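Local coordinates for uncharacterized protein (Leishmania major, PDB 2B4W) that is of unknown function but belongs to a family grouped with the beta-fructosidases and has an all-beta architecture consistent with a five-bladed beta-propeller, at residues S34-Y39 with G268-S273; G41-Y46 with F63-K68; V277-G282 with G289-D294. All blocks are in the same frame, centred on the assembly; numbering follows the deposited sequence.

From the N terminus, the chain passes strand 16-23 and reaches 34-39, the first half of contact 1. It then turns at once into strand 42-50, and contact 2 joins the open end of the beta hairpin of strands 42-50 and 59-67. Contact 1 closes far later, when 268-273 returns after the intervening sheets, so contact 2 lies wholly within its large loop. Contact 3 follows in series, a tight hairpin of strands 277-283 and 287-293. Strand 37-39 pairs with 42-50, and 264-271 pairs with 277-283. Contacts 2 and 3 lie in two strand groups linked by strand 16-23, probably the first and last propeller blades, and contact 1 packs one against the other.

Contact 1. Residues S34-Y39 with G268-S273; sequences SVPFSY and GIVMRS
The ring of Pro36 meets methyl CG2 of Val270 with its CD corner, at 4.0 Å. The ring and the valine side chain approach at a slant. Pro36 also rests on Tyr280 and Ile45. Phe37 starts away from 268-273, and its ring takes no part there; it meets the rings of His44 and Tyr46, with planes about 20° apart in each case. The contact joins two groups of strands in what is probably a five-bladed beta-propeller. The strand ending at Met271 pairs with strand 277-283 in one group, and strand 37-39 pairs with strand 42-50 in the other. The loop residues Val35 and Pro36, just before strand 37-39, make the contact.

Val35 does most of the touching. Its CG2 methyl is anti to the backbone N and is carried over the backbone of the other segment. There it lies 3.9 Å from Gly268 CA and 3.7 Å from Ile269 O. It also comes within 4.2 Å of Val270 CG2, which therefore touches both Val35 and Pro36. Gly268 has no side chain, so Val35 CB approaches to 4.0 Å of Gly268 CA. Ile86 and Leu307 pack on Val35 as well. The contact between the segments is apolar. Several polar atoms bond to other residues: Gly268 bonds through its backbone to Tyr280, and Ile269 O receives the hydroxyl of Tyr196. Ser34 OG accepts from Tyr46 N and donates to Val35 O at 3.1 Å, meeting that carbonyl from 49° above its plane.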
loop_
_atom_site.group_PDB
_atom_site.type_symbol
_atom_site.label_atom_id
_atom_site.label_comp_id
_atom_site.label_asym_id
_atom_site.label_seq_id
_atom_site.Cartn_x
_atom_site.Cartn_y
_atom_site.Cartn_z
ATOM N N SER A 34 5.464 2.434 -2.241
ATOM C CA SER A 34 4.147 3.026 -2.427
ATOM C C SER A 34 3.527 2.497 -3.715
ATOM O O SER A 34 4.194 1.835 -4.525
ATOM C CB SER A 34 4.191 4.544 -2.525
ATOM O OG SER A 34 4.990 4.971 -3.589
ATOM N N VAL A 35 2.261 2.826 -3.958
ATOM C CA VAL A 35 1.784 2.543 -5.332
ATOM C C VAL A 35 2.524 3.447 -6.277
ATOM O O VAL A 35 2.907 4.574 -5.910
ATOM C CB VAL A 35 0.267 2.760 -5.431
ATOM C CG1 VAL A 35 -0.045 4.218 -5.178
ATOM C CG2 VAL A 35 -0.226 2.341 -6.795
ATOM N N PRO A 36 2.827 3.094 -7.516
ATOM C CA PRO A 36 3.381 4.130 -8.395
ATOM C C PRO A 36 2.450 5.319 -8.587
ATOM O O PRO A 36 1.248 5.249 -8.341
ATOM C CB PRO A 36 3.546 3.377 -9.731
ATOM C CG PRO A 36 3.803 1.974 -9.253
ATOM C CD PRO A 36 2.746 1.791 -8.186
ATOM N N PHE A 37 3.009 6.438 -9.064
ATOM C CA PHE A 37 2.218 7.656 -9.265
ATOM C C PHE A 37 2.889 8.408 -10.408
ATOM O O PHE A 37 3.935 7.927 -10.852
ATOM C CB PHE A 37 2.130 8.556 -8.037
ATOM C CG PHE A 37 3.472 9.070 -7.521
ATOM C CD1 PHE A 37 4.298 8.291 -6.722
ATOM C CD2 PHE A 37 3.900 10.339 -7.841
ATOM C CE1 PHE A 37 5.510 8.788 -6.263
ATOM C CE2 PHE A 37 5.094 10.858 -7.392
ATOM C CZ PHE A 37 5.909 10.074 -6.586
ATOM N N SER A 38 2.336 9.522 -10.857
ATOM C CA SER A 38 3.029 10.296 -11.898
ATOM C C SER A 38 3.214 11.740 -11.467
ATOM O O SER A 38 2.381 12.302 -10.753
ATOM C CB SER A 38 2.239 10.213 -13.216
ATOM O OG SER A 38 1.821 11.503 -13.606
ATOM N N TYR A 39 4.310 12.349 -11.889
ATOM C CA TYR A 39 4.632 13.725 -11.558
ATOM C C TYR A 39 5.579 14.249 -12.634
ATOM O O TYR A 39 6.434 13.487 -13.086
ATOM C CB TYR A 39 5.228 13.780 -10.166
ATOM C CG TYR A 39 5.580 15.120 -9.586
ATOM C CD1 TYR A 39 4.593 16.063 -9.331
ATOM C CD2 TYR A 39 6.900 15.451 -9.276
ATOM C CE1 TYR A 39 4.884 17.308 -8.791
ATOM C CE2 TYR A 39 7.199 16.687 -8.744
ATOM C CZ TYR A 39 6.196 17.608 -8.506
ATOM O OH TYR A 39 6.506 18.833 -7.973
ATOM N N GLY A 268 -0.033 -1.319 -4.284
ATOM C CA GLY A 268 -1.304 -0.845 -4.835
ATOM C C GLY A 268 -1.507 -1.316 -6.261
ATOM O O GLY A 268 -0.660 -1.994 -6.868
ATOM N N ILE A 269 -2.634 -0.949 -6.868
ATOM C CA ILE A 269 -2.838 -1.271 -8.272
ATOM C C ILE A 269 -2.800 -0.037 -9.172
ATOM O O ILE A 269 -3.060 1.094 -8.765
ATOM C CB ILE A 269 -4.192 -1.962 -8.535
ATOM C CG1 ILE A 269 -5.316 -1.071 -8.068
ATOM C CG2 ILE A 269 -4.199 -3.371 -7.955
ATOM C CD1 ILE A 269 -6.740 -1.531 -8.349
ATOM N N VAL A 270 -2.464 -0.304 -10.432
ATOM C CA VAL A 270 -2.515 0.732 -11.460
ATOM C C VAL A 270 -3.457 0.271 -12.575
ATOM O O VAL A 270 -3.276 -0.827 -13.098
ATOM C CB VAL A 270 -1.126 1.031 -12.034
ATOM C CG1 VAL A 270 -1.203 2.018 -13.184
ATOM C CG2 VAL A 270 -0.179 1.578 -10.962
HETATM N N MSE A 271 -4.439 1.078 -12.936
HETATM C CA MSE A 271 -5.356 0.774 -14.030
HETATM C C MSE A 271 -4.640 0.731 -15.367
HETATM O O MSE A 271 -3.879 1.610 -15.764
HETATM C CB MSE A 271 -6.466 1.817 -14.044
HETATM C CG MSE A 271 -7.872 1.427 -14.406
HETATM SE SE MSE A 271 -8.514 -0.202 -13.590
HETATM C CE MSE A 271 -8.732 -0.974 -15.341
ATOM N N ARG A 272 -4.883 -0.322 -16.143
ATOM C CA ARG A 272 -4.257 -0.412 -17.460
ATOM C C ARG A 272 -5.279 -0.096 -18.548
ATOM O O ARG A 272 -6.471 -0.206 -18.264
ATOM C CB ARG A 272 -3.709 -1.815 -17.711
ATOM C CG ARG A 272 -2.594 -2.219 -16.753
ATOM C CD ARG A 272 -2.355 -3.723 -16.812
ATOM N NE ARG A 272 -2.073 -4.147 -18.172
ATOM C CZ ARG A 272 -0.919 -4.391 -18.761
ATOM N NH1 ARG A 272 0.241 -4.289 -18.136
ATOM N NH2 ARG A 272 -0.949 -4.767 -20.039
ATOM N N SER A 273 -4.826 0.254 -19.750
ATOM C CA SER A 273 -5.805 0.671 -20.769
ATOM C C SER A 273 -6.516 -0.542 -21.360
ATOM O O SER A 273 -7.655 -0.422 -21.834
ATOM C CB SER A 273 -5.240 1.543 -21.883
ATOM O OG SER A 273 -3.912 1.352 -22.302
#

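Contact 2. Residues G41-Y46 with F63-K68; sequences GKTHIY and FEETGK
Thr43 to Ile45 run antiparallel to Phe63 to Glu65, with His44 and Glu64 as a non-hydrogen-bonded pair and Ile45 and Phe63 as a hydrogen-bonded pair. Ile45 N gives to Phe63 O and Phe63 N gives to Ile45 O, both at 2.7 Å. Glu65 N bonds to Thr43 O.

On the sheet face of His44 and Glu64, the two side chains run side by side, with ring and carboxylate planes 64° apart. His44 NE2 is 3.9 Å from Glu64 CG. A water lies in the plane of the imidazole, 2.6 Å from His44 NE2, and donates a longer bond to Glu64 OE1. The other ring nitrogen, ND1, gives a weak bond back to Lys42 O, which helps fix the ring's rotation. Glu64 OE2 takes a salt bridge from Lys42 NZ at 2.8 Å, met from 40° above the carboxylate plane. Glu64 CG is anti to its backbone N (chi1 -169°), and the extended chain carries the carboxylate out to the lysine, whose chain crosses it at a slant.

The two strands form a beta hairpin, and the pairing of 59-67 with 70-73 carries the sheet further. On the opposite face, Ile45 CG2 touches Phe63 CB at 3.9 Å. The Phe63 ring has Ile45 O at its edge, in plane, and meets Phe22 edge-to-face. Phe71 packs on both residues. Farther along the strands, Thr43 CB lies 3.8 Å from Glu65 CB.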
loop_
_atom_site.group_PDB
_atom_site.type_symbol
_atom_site.label_atom_id
_atom_site.label_comp_id
_atom_site.label_asym_id
_atom_site.label_seq_id
_atom_site.Cartn_x
_atom_site.Cartn_y
_atom_site.Cartn_z
ATOM N N GLY A 41 5.500 14.535 -15.692
ATOM C CA GLY A 41 5.599 13.758 -16.909
ATOM C C GLY A 41 6.234 12.405 -16.763
ATOM O O GLY A 41 6.420 11.669 -17.736
ATOM N N LYS A 42 6.584 11.994 -15.538
ATOM C CA LYS A 42 7.162 10.673 -15.392
ATOM C C LYS A 42 6.556 9.891 -14.220
ATOM O O LYS A 42 6.144 10.491 -13.235
ATOM C CB LYS A 42 8.678 10.747 -15.173
ATOM C CG LYS A 42 9.342 12.040 -15.594
ATOM C CD LYS A 42 10.808 11.843 -15.943
ATOM C CE LYS A 42 11.575 13.167 -15.893
ATOM N NZ LYS A 42 13.000 12.987 -16.332
ATOM N N THR A 43 6.564 8.580 -14.419
ATOM C CA THR A 43 6.129 7.595 -13.458
ATOM C C THR A 43 7.210 7.548 -12.365
ATOM O O THR A 43 8.402 7.545 -12.673
ATOM C CB THR A 43 5.928 6.232 -14.113
ATOM O OG1 THR A 43 4.832 6.292 -15.030
ATOM C CG2 THR A 43 5.566 5.159 -13.086
ATOM N N HIS A 44 6.775 7.565 -11.127
ATOM C CA HIS A 44 7.631 7.562 -9.946
ATOM C C HIS A 44 7.105 6.525 -8.945
ATOM O O HIS A 44 5.996 5.992 -9.032
ATOM C CB HIS A 44 7.670 8.899 -9.263
ATOM C CG HIS A 44 8.332 10.030 -9.960
ATOM N ND1 HIS A 44 7.705 10.781 -10.924
ATOM C CD2 HIS A 44 9.582 10.553 -9.812
ATOM C CE1 HIS A 44 8.551 11.710 -11.337
ATOM N NE2 HIS A 44 9.705 11.607 -10.691
ATOM N N ILE A 45 7.970 6.234 -7.984
ATOM C CA ILE A 45 7.613 5.334 -6.898
ATOM C C ILE A 45 8.475 5.658 -5.664
ATOM O O ILE A 45 9.648 5.992 -5.828
ATOM C CB ILE A 45 7.731 3.857 -7.281
ATOM C CG1 ILE A 45 6.914 2.986 -6.346
ATOM C CG2 ILE A 45 9.170 3.366 -7.353
ATOM C CD1 ILE A 45 6.774 1.524 -6.696
ATOM N N TYR A 46 7.862 5.591 -4.483
ATOM C CA TYR A 46 8.650 5.617 -3.252
ATOM C C TYR A 46 8.962 4.183 -2.836
ATOM O O TYR A 46 8.090 3.316 -2.903
ATOM C CB TYR A 46 7.928 6.289 -2.087
ATOM C CG TYR A 46 7.656 7.752 -2.289
ATOM C CD1 TYR A 46 8.628 8.723 -2.080
ATOM C CD2 TYR A 46 6.386 8.144 -2.689
ATOM C CE1 TYR A 46 8.355 10.073 -2.271
ATOM C CE2 TYR A 46 6.113 9.475 -2.881
ATOM C CZ TYR A 46 7.089 10.430 -2.672
ATOM O OH TYR A 46 6.729 11.729 -2.888
ATOM N N PHE A 63 12.041 7.216 -6.381
ATOM C CA PHE A 63 12.521 6.706 -7.638
ATOM C C PHE A 63 11.652 7.135 -8.842
ATOM O O PHE A 63 10.414 7.163 -8.798
ATOM C CB PHE A 63 12.564 5.183 -7.660
ATOM C CG PHE A 63 13.379 4.534 -6.555
ATOM C CD1 PHE A 63 12.847 4.400 -5.292
ATOM C CD2 PHE A 63 14.647 4.061 -6.824
ATOM C CE1 PHE A 63 13.607 3.810 -4.282
ATOM C CE2 PHE A 63 15.402 3.453 -5.845
ATOM C CZ PHE A 63 14.864 3.345 -4.583
ATOM N N GLU A 64 12.345 7.460 -9.912
ATOM C CA GLU A 64 11.883 7.823 -11.234
ATOM C C GLU A 64 12.038 6.631 -12.177
ATOM O O GLU A 64 13.089 6.001 -12.338
ATOM C CB GLU A 64 12.632 9.034 -11.787
ATOM C CG GLU A 64 12.039 9.634 -13.053
ATOM C CD GLU A 64 12.932 10.697 -13.670
ATOM O OE1 GLU A 64 13.344 11.650 -12.969
ATOM O OE2 GLU A 64 13.227 10.584 -14.879
ATOM N N GLU A 65 10.919 6.307 -12.827
ATOM C CA GLU A 65 10.951 5.343 -13.907
ATOM C C GLU A 65 11.979 5.701 -14.968
ATOM O O GLU A 65 11.956 6.760 -15.606
ATOM C CB GLU A 65 9.571 5.252 -14.584
ATOM C CG GLU A 65 9.583 4.226 -15.706
ATOM C CD GLU A 65 8.208 4.019 -16.333
ATOM O OE1 GLU A 65 7.855 4.761 -17.270
ATOM O OE2 GLU A 65 7.486 3.102 -15.886
ATOM N N THR A 66 12.945 4.816 -15.235
ATOM C CA THR A 66 13.846 5.123 -16.338
ATOM C C THR A 66 13.883 3.980 -17.359
ATOM O O THR A 66 14.801 3.990 -18.189
ATOM C CB THR A 66 15.311 5.349 -15.906
ATOM O OG1 THR A 66 15.788 4.047 -15.555
ATOM C CG2 THR A 66 15.439 6.267 -14.720
ATOM N N GLY A 67 12.935 3.068 -17.296
ATOM C CA GLY A 67 12.776 1.959 -18.240
ATOM C C GLY A 67 11.601 1.098 -17.826
ATOM O O GLY A 67 11.040 1.317 -16.751
ATOM N N LYS A 68 11.218 0.105 -18.608
ATOM C CA LYS A 68 10.104 -0.761 -18.240
ATOM C C LYS A 68 10.444 -1.512 -16.964
ATOM O O LYS A 68 11.435 -2.242 -16.975
ATOM C CB LYS A 68 9.773 -1.737 -19.377
ATOM C CG LYS A 68 8.411 -2.406 -19.215
ATOM C CD LYS A 68 8.412 -3.842 -19.692
ATOM C CE LYS A 68 7.034 -4.477 -19.697
ATOM N NZ LYS A 68 6.974 -5.728 -20.508
HETATM O O HOH W 1 7.534 7.141 -17.137
HETATM O O HOH W 2 11.585 13.373 -10.879
#

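Contact 3. Residues V277-G282 with G289-D294; sequences VDLYSG and GRITID
Asp278 OD1 is the polar centre of this contact. Thr292 OG1 donates to it at 2.6 Å, nearly along the C-O axis. Arg290 NH1 adds a salt bridge at 3.1 Å, but its hydrogen bond is weak, with an N-H...O angle of 135°. Arg272 NH1 brings a second arginine to the same oxygen, which would probably favour the charged form of this buried aspartate. The guanidinium of Arg290 is shared: NE pairs with Asp69 and NH1 also with Glu16.

Arg290 runs alongside Tyr280. Arg290 CG is anti to its backbone N (chi1 170°) and stands over one face of the ring, offset toward the rim, 4.3 Å from the Tyr280 centroid, in a CH-pi contact. CD continues toward the phenol end and lies 3.7 Å from Tyr280 CZ. A bend at chi3 then turns the guanidinium aside, with its plane 56° from the ring.

Strands 277-283 and 287-293 make an antiparallel beta hairpin. Paired backbone bonds join Val277 with Ile293, Leu279 with Ile291, and Ser281 with Gly289. Strand 264-271 flanks one side and strand 16-23 the other.

The sheet face of Val277, Leu279, Ile291 and Ile293, opposite that of Asp278 and Arg290, is largely apolar. Val277 CG2 meets Ile293 CG1 at 3.6 Å. Leu279 CD2 touches two methyls, Ile291 CD1 at 4.0 Å and Ile293 CD1 at 4.1 Å. Ile244 of strand 238-245 packs against Leu279 and Ile293.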
loop_
_atom_site.group_PDB
_atom_site.type_symbol
_atom_site.label_atom_id
_atom_site.label_comp_id
_atom_site.label_asym_id
_atom_site.label_seq_id
_atom_site.Cartn_x
_atom_site.Cartn_y
_atom_site.Cartn_z
ATOM N N VAL A 277 -5.321 -4.726 -14.450
ATOM C CA VAL A 277 -4.545 -3.876 -13.555
ATOM C C VAL A 277 -3.144 -4.431 -13.320
ATOM O O VAL A 277 -2.893 -5.639 -13.318
ATOM C CB VAL A 277 -5.246 -3.650 -12.208
ATOM C CG1 VAL A 277 -6.632 -3.044 -12.423
ATOM C CG2 VAL A 277 -5.312 -4.940 -11.399
ATOM N N ASP A 278 -2.199 -3.515 -13.098
ATOM C CA ASP A 278 -0.906 -3.932 -12.572
ATOM C C ASP A 278 -0.934 -3.776 -11.045
ATOM O O ASP A 278 -1.140 -2.688 -10.511
ATOM C CB ASP A 278 0.268 -3.142 -13.124
ATOM C CG ASP A 278 0.568 -3.367 -14.583
ATOM O OD1 ASP A 278 0.538 -4.543 -15.015
ATOM O OD2 ASP A 278 0.867 -2.365 -15.275
ATOM N N LEU A 279 -0.719 -4.889 -10.377
ATOM C CA LEU A 279 -0.482 -4.985 -8.959
ATOM C C LEU A 279 1.013 -4.943 -8.635
ATOM O O LEU A 279 1.780 -5.799 -9.077
ATOM C CB LEU A 279 -1.082 -6.299 -8.463
ATOM C CG LEU A 279 -0.961 -6.592 -6.973
ATOM C CD1 LEU A 279 -1.619 -5.482 -6.160
ATOM C CD2 LEU A 279 -1.604 -7.935 -6.669
ATOM N N TYR A 280 1.386 -3.952 -7.856
ATOM C CA TYR A 280 2.696 -3.739 -7.262
ATOM C C TYR A 280 2.671 -4.202 -5.816
ATOM O O TYR A 280 1.736 -3.935 -5.048
ATOM C CB TYR A 280 3.080 -2.266 -7.369
ATOM C CG TYR A 280 3.294 -1.803 -8.794
ATOM C CD1 TYR A 280 2.258 -1.483 -9.655
ATOM C CD2 TYR A 280 4.594 -1.699 -9.272
ATOM C CE1 TYR A 280 2.504 -1.065 -10.958
ATOM C CE2 TYR A 280 4.841 -1.286 -10.555
ATOM C CZ TYR A 280 3.799 -0.965 -11.400
ATOM O OH TYR A 280 4.121 -0.564 -12.674
ATOM N N SER A 281 3.727 -4.942 -5.460
ATOM C CA SER A 281 3.790 -5.506 -4.129
ATOM C C SER A 281 5.223 -5.635 -3.626
ATOM O O SER A 281 6.122 -5.870 -4.428
ATOM C CB SER A 281 3.187 -6.912 -4.114
ATOM O OG SER A 281 2.909 -7.356 -2.791
ATOM N N GLY A 282 5.352 -5.488 -2.305
ATOM C CA GLY A 282 6.599 -5.915 -1.672
ATOM C C GLY A 282 6.600 -7.445 -1.725
ATOM O O GLY A 282 5.542 -8.054 -1.589
ATOM N N GLY A 289 7.587 -6.440 -6.525
ATOM C CA GLY A 289 7.120 -7.119 -7.711
ATOM C C GLY A 289 5.925 -6.424 -8.345
ATOM O O GLY A 289 5.232 -5.596 -7.745
ATOM N N ARG A 290 5.684 -6.783 -9.602
ATOM C CA ARG A 290 4.497 -6.411 -10.348
ATOM C C ARG A 290 3.941 -7.638 -11.085
ATOM O O ARG A 290 4.684 -8.300 -11.817
ATOM C CB ARG A 290 4.808 -5.296 -11.348
ATOM C CG ARG A 290 3.678 -5.025 -12.329
ATOM C CD ARG A 290 4.039 -4.041 -13.397
ATOM N NE ARG A 290 4.898 -4.516 -14.463
ATOM C CZ ARG A 290 4.544 -5.334 -15.451
ATOM N NH1 ARG A 290 3.332 -5.837 -15.580
ATOM N NH2 ARG A 290 5.429 -5.700 -16.379
ATOM N N ILE A 291 2.656 -7.901 -10.885
ATOM C CA ILE A 291 1.914 -8.900 -11.632
ATOM C C ILE A 291 0.695 -8.193 -12.250
ATOM O O ILE A 291 0.170 -7.274 -11.610
ATOM C CB ILE A 291 1.413 -10.115 -10.828
ATOM C CG1 ILE A 291 0.543 -9.759 -9.631
ATOM C CG2 ILE A 291 2.615 -11.006 -10.478
ATOM C CD1 ILE A 291 -0.036 -10.891 -8.791
ATOM N N THR A 292 0.335 -8.653 -13.434
ATOM C CA THR A 292 -0.837 -8.170 -14.180
ATOM C C THR A 292 -1.937 -9.203 -13.970
ATOM O O THR A 292 -1.742 -10.382 -14.234
ATOM C CB THR A 292 -0.497 -7.940 -15.656
ATOM O OG1 THR A 292 0.586 -6.997 -15.762
ATOM C CG2 THR A 292 -1.673 -7.345 -16.407
ATOM N N ILE A 293 -3.068 -8.733 -13.472
ATOM C CA ILE A 293 -4.212 -9.469 -13.013
ATOM C C ILE A 293 -5.515 -8.802 -13.466
ATOM O O ILE A 293 -5.520 -7.656 -13.898
ATOM C CB ILE A 293 -4.173 -9.577 -11.480
ATOM C CG1 ILE A 293 -4.188 -8.251 -10.732
ATOM C CG2 ILE A 293 -2.950 -10.372 -11.035
ATOM C CD1 ILE A 293 -4.667 -8.366 -9.301
ATOM N N ASP A 294 -6.612 -9.517 -13.393
ATOM C CA ASP A 294 -7.932 -9.001 -13.696
ATOM C C ASP A 294 -8.314 -7.919 -12.678
ATOM O O ASP A 294 -7.865 -7.973 -11.529
ATOM C CB ASP A 294 -8.978 -10.106 -13.642
ATOM C CG ASP A 294 -8.659 -11.256 -14.578
ATOM O OD1 ASP A 294 -8.663 -11.032 -15.805
ATOM O OD2 ASP A 294 -8.392 -12.369 -14.078
#